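Local coordinates for protein CRISPR-associated endoribonuclease Cas2 (Thermococcus onnurineus, PDB 5G4D) that probably cleaves single-stranded RNA as a magnesium-dependent endoribonuclease and is expected to act with Cas1 in the adaptation step of CRISPR immunity, at residues A[8-13]-A[34-39]. Residues are numbered along the deposited sequence; the frame is centred on the assembly and turned at random.
Sequences IVYDVA and SVFEGE
Ile8 and Phe36 form an antiparallel hydrogen-bonded pair between the first strand, 4-11, and strand 35-40. These are the two inner strands of the four-stranded antiparallel sheet in the ferredoxin-like fold of Cas2. Ile8 N donates to Phe36 O at 2.8 Å. Phe36 N returns a hydrogen bond to Ile8 O at 2.9 Å, and both are nearly straight. Beyond this pair the bonding slackens. Tyr10 N reaches Ser34 O at 3.3 Å with an angle of 146° at the hydrogen. Val9 and Val35 face each other as a non-hydrogen-bonded pair, where the CA of each sends a C-H toward a carbonyl oxygen, Val9 to Ser34 O and Val35 to Ile8 O.

The apolar contacts lie on both faces of the sheet. Val9 and Val35 stand side by side, with Val9 CG1 4.0 Å from Val35 CG2. This face meets the second subunit, whose Gln32 packs on Val9 and whose Val9 packs on Val35. On the other face, with Ile8, Tyr10 CE1 lies 3.7 Å from Phe36 CE1, and helix 17-25 packs on both rings.

Asp11 follows at the strand end and is the predicted catalytic magnesium ligand. Its OD2 accepts a hydrogen bond from Asn33 N of the second subunit.

The Tyr10 ring is turned back over Ser34 by a chi1 of 55°, with CG between the backbone N and carbonyl carbon. Ser34 CA makes a CH-pi contact over one ring face, 3.8 Å from the centroid. Tyr10 OH meets the edge of the Phe36 ring, in its plane, 3.5 Å from Phe36 CE1.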
ATOM      1  N   ILE A   8       4.361   3.617   2.038  1.00 11.05           N
ATOM      2  CA  ILE A   8       3.490   4.088   3.108  1.00 11.77           C
ATOM      3  C   ILE A   8       2.050   4.065   2.619  1.00 13.40           C
ATOM      4  O   ILE A   8       1.732   4.639   1.569  1.00 13.72           O
ATOM      5  CB  ILE A   8       3.869   5.502   3.581  1.00 13.29           C
ATOM      6  CG1 ILE A   8       5.303   5.504   4.108  1.00 13.91           C
ATOM      7  CG2 ILE A   8       2.886   5.969   4.660  1.00 13.65           C
ATOM      8  CD1 ILE A   8       5.668   6.800   4.821  1.00 13.09           C
ATOM      9  N   VAL A   9       1.182   3.409   3.381  1.00 11.28           N
ATOM     10  CA  VAL A   9      -0.256   3.407   3.114  1.00 12.55           C
ATOM     11  C   VAL A   9      -0.947   3.965   4.347  1.00 13.21           C
ATOM     12  O   VAL A   9      -0.492   3.742   5.472  1.00 13.84           O
ATOM     13  CB  VAL A   9      -0.781   1.992   2.780  1.00 14.33           C
ATOM     14  CG1 VAL A   9      -0.115   1.467   1.529  1.00 14.95           C
ATOM     15  CG2 VAL A   9      -0.536   1.044   3.952  1.00 15.97           C
ATOM     16  N   TYR A  10      -2.031   4.710   4.150  1.00 12.68           N
ATOM     17  CA  TYR A  10      -2.667   5.321   5.313  1.00 15.20           C
ATOM     18  C   TYR A  10      -4.179   5.338   5.161  1.00 16.39           C
ATOM     19  O   TYR A  10      -4.724   5.431   4.060  1.00 16.95           O
ATOM     20  CB  TYR A  10      -2.154   6.742   5.594  1.00 15.04           C
ATOM     21  CG  TYR A  10      -2.260   7.716   4.445  1.00 14.96           C
ATOM     22  CD1 TYR A  10      -1.226   7.858   3.534  1.00 14.50           C
ATOM     23  CD2 TYR A  10      -3.388   8.520   4.291  1.00 19.13           C
ATOM     24  CE1 TYR A  10      -1.307   8.742   2.487  1.00 17.25           C
ATOM     25  CE2 TYR A  10      -3.478   9.426   3.246  1.00 20.34           C
ATOM     26  CZ  TYR A  10      -2.431   9.537   2.353  1.00 19.18           C
ATOM     27  OH  TYR A  10      -2.493  10.433   1.310  1.00 19.05           O
ATOM     28  N   ASP A  11      -4.830   5.218   6.308  1.00 15.95           N
ATOM     29  CA  ASP A  11      -6.282   5.193   6.449  1.00 18.84           C
ATOM     30  C   ASP A  11      -6.566   6.249   7.511  1.00 18.06           C
ATOM     31  O   ASP A  11      -6.410   5.971   8.703  1.00 19.03           O
ATOM     32  CB  ASP A  11      -6.725   3.796   6.875  1.00 21.63           C
ATOM     33  CG  ASP A  11      -8.191   3.561   6.688  1.00 30.19           C
ATOM     34  OD1 ASP A  11      -8.962   4.542   6.758  1.00 28.19           O
ATOM     35  OD2 ASP A  11      -8.560   2.382   6.470  1.00 35.07           O
ATOM     36  N   VAL A  12      -6.921   7.466   7.092  1.00 16.99           N
ATOM     37  CA  VAL A  12      -6.999   8.621   7.991  1.00 14.77           C
ATOM     38  C   VAL A  12      -8.376   9.248   7.837  1.00 19.82           C
ATOM     39  O   VAL A  12      -8.918   9.293   6.730  1.00 20.43           O
ATOM     40  CB  VAL A  12      -5.899   9.658   7.683  1.00 18.28           C
ATOM     41  CG1 VAL A  12      -6.067  10.920   8.539  1.00 20.48           C
ATOM     42  CG2 VAL A  12      -4.498   9.049   7.918  1.00 15.13           C
ATOM     43  N   ALA A  13      -8.927   9.749   8.941  1.00 19.12           N
ATOM     44  CA  ALA A  13     -10.263  10.333   8.905  1.00 21.55           C
ATOM     45  C   ALA A  13     -10.306  11.532   7.961  1.00 20.01           C
ATOM     46  O   ALA A  13      -9.302  12.199   7.701  1.00 17.83           O
ATOM     47  CB  ALA A  13     -10.698  10.742  10.310  1.00 21.28           C
ATOM     48  N   SER A  34      -3.733   7.448  -1.293  1.00 21.76           N
ATOM     49  CA  SER A  34      -3.303   7.022   0.041  1.00 20.20           C
ATOM     50  C   SER A  34      -2.114   6.063   0.002  1.00 16.86           C
ATOM     51  O   SER A  34      -1.897   5.297   0.943  1.00 15.39           O
ATOM     52  CB  SER A  34      -4.459   6.405   0.828  1.00 21.52           C
ATOM     53  OG  SER A  34      -5.593   7.246   0.760  1.00 28.71           O
ATOM     54  N   VAL A  35      -1.312   6.107  -1.059  1.00 16.38           N
ATOM     55  CA  VAL A  35      -0.098   5.295  -1.147  1.00 13.51           C
ATOM     56  C   VAL A  35       1.059   6.167  -1.609  1.00 15.22           C
ATOM     57  O   VAL A  35       0.944   6.857  -2.627  1.00 16.16           O
ATOM     58  CB  VAL A  35      -0.266   4.115  -2.117  1.00 16.93           C
ATOM     59  CG1 VAL A  35       1.015   3.251  -2.122  1.00 15.03           C
ATOM     60  CG2 VAL A  35      -1.514   3.297  -1.763  1.00 16.00           C
ATOM     61  N   PHE A  36       2.182   6.089  -0.896  1.00 13.64           N
ATOM     62  CA  PHE A  36       3.418   6.785  -1.248  1.00 13.46           C
ATOM     63  C   PHE A  36       4.590   5.815  -1.173  1.00 14.71           C
ATOM     64  O   PHE A  36       4.546   4.813  -0.449  1.00 15.49           O
ATOM     65  CB  PHE A  36       3.695   7.996  -0.320  1.00 13.71           C
ATOM     66  CG  PHE A  36       2.770   9.169  -0.546  1.00 15.05           C
ATOM     67  CD1 PHE A  36       1.489   9.166  -0.032  1.00 12.77           C
ATOM     68  CD2 PHE A  36       3.199  10.279  -1.266  1.00 18.30           C
ATOM     69  CE1 PHE A  36       0.619  10.246  -0.245  1.00 17.79           C
ATOM     70  CE2 PHE A  36       2.348  11.375  -1.483  1.00 18.87           C
ATOM     71  CZ  PHE A  36       1.062  11.360  -0.966  1.00 19.63           C
ATOM     72  N   GLU A  37       5.658   6.112  -1.919  1.00 14.36           N
ATOM     73  CA  GLU A  37       6.867   5.300  -1.797  1.00 13.86           C
ATOM     74  C   GLU A  37       8.102   6.122  -2.159  1.00 17.33           C
ATOM     75  O   GLU A  37       8.009   7.152  -2.831  1.00 18.27           O
ATOM     76  CB  GLU A  37       6.797   4.030  -2.667  1.00 15.52           C
ATOM     77  CG  GLU A  37       6.811   4.263  -4.171  1.00 19.92           C
ATOM     78  CD  GLU A  37       6.865   2.962  -4.963  1.00 16.49           C
ATOM     79  OE1 GLU A  37       7.982   2.416  -5.123  1.00 22.48           O
ATOM     80  OE2 GLU A  37       5.801   2.494  -5.420  1.00 20.12           O
ATOM     81  N   GLY A  38       9.256   5.640  -1.721  1.00 16.53           N
ATOM     82  CA  GLY A  38      10.517   6.271  -2.081  1.00 18.67           C
ATOM     83  C   GLY A  38      11.656   5.894  -1.160  1.00 17.89           C
ATOM     84  O   GLY A  38      11.486   5.262  -0.115  1.00 16.23           O
ATOM     85  N   GLU A  39      12.854   6.307  -1.573  1.00 18.24           N
ATOM     86  CA  GLU A  39      14.062   6.073  -0.787  1.00 21.03           C
ATOM     87  C   GLU A  39      14.210   7.130   0.303  1.00 19.65           C
ATOM     88  O   GLU A  39      13.879   8.301   0.099  1.00 23.24           O
ATOM     89  CB  GLU A  39      15.296   6.094  -1.692  1.00 26.88           C
ATOM     90  CG  GLU A  39      15.300   7.248  -2.687  1.00 34.29           C
ATOM     91  CD  GLU A  39      16.661   7.466  -3.339  1.00 41.42           C
ATOM     92  OE1 GLU A  39      17.275   6.470  -3.786  1.00 39.62           O
ATOM     93  OE2 GLU A  39      17.111   8.632  -3.403  1.00 44.91           O
TER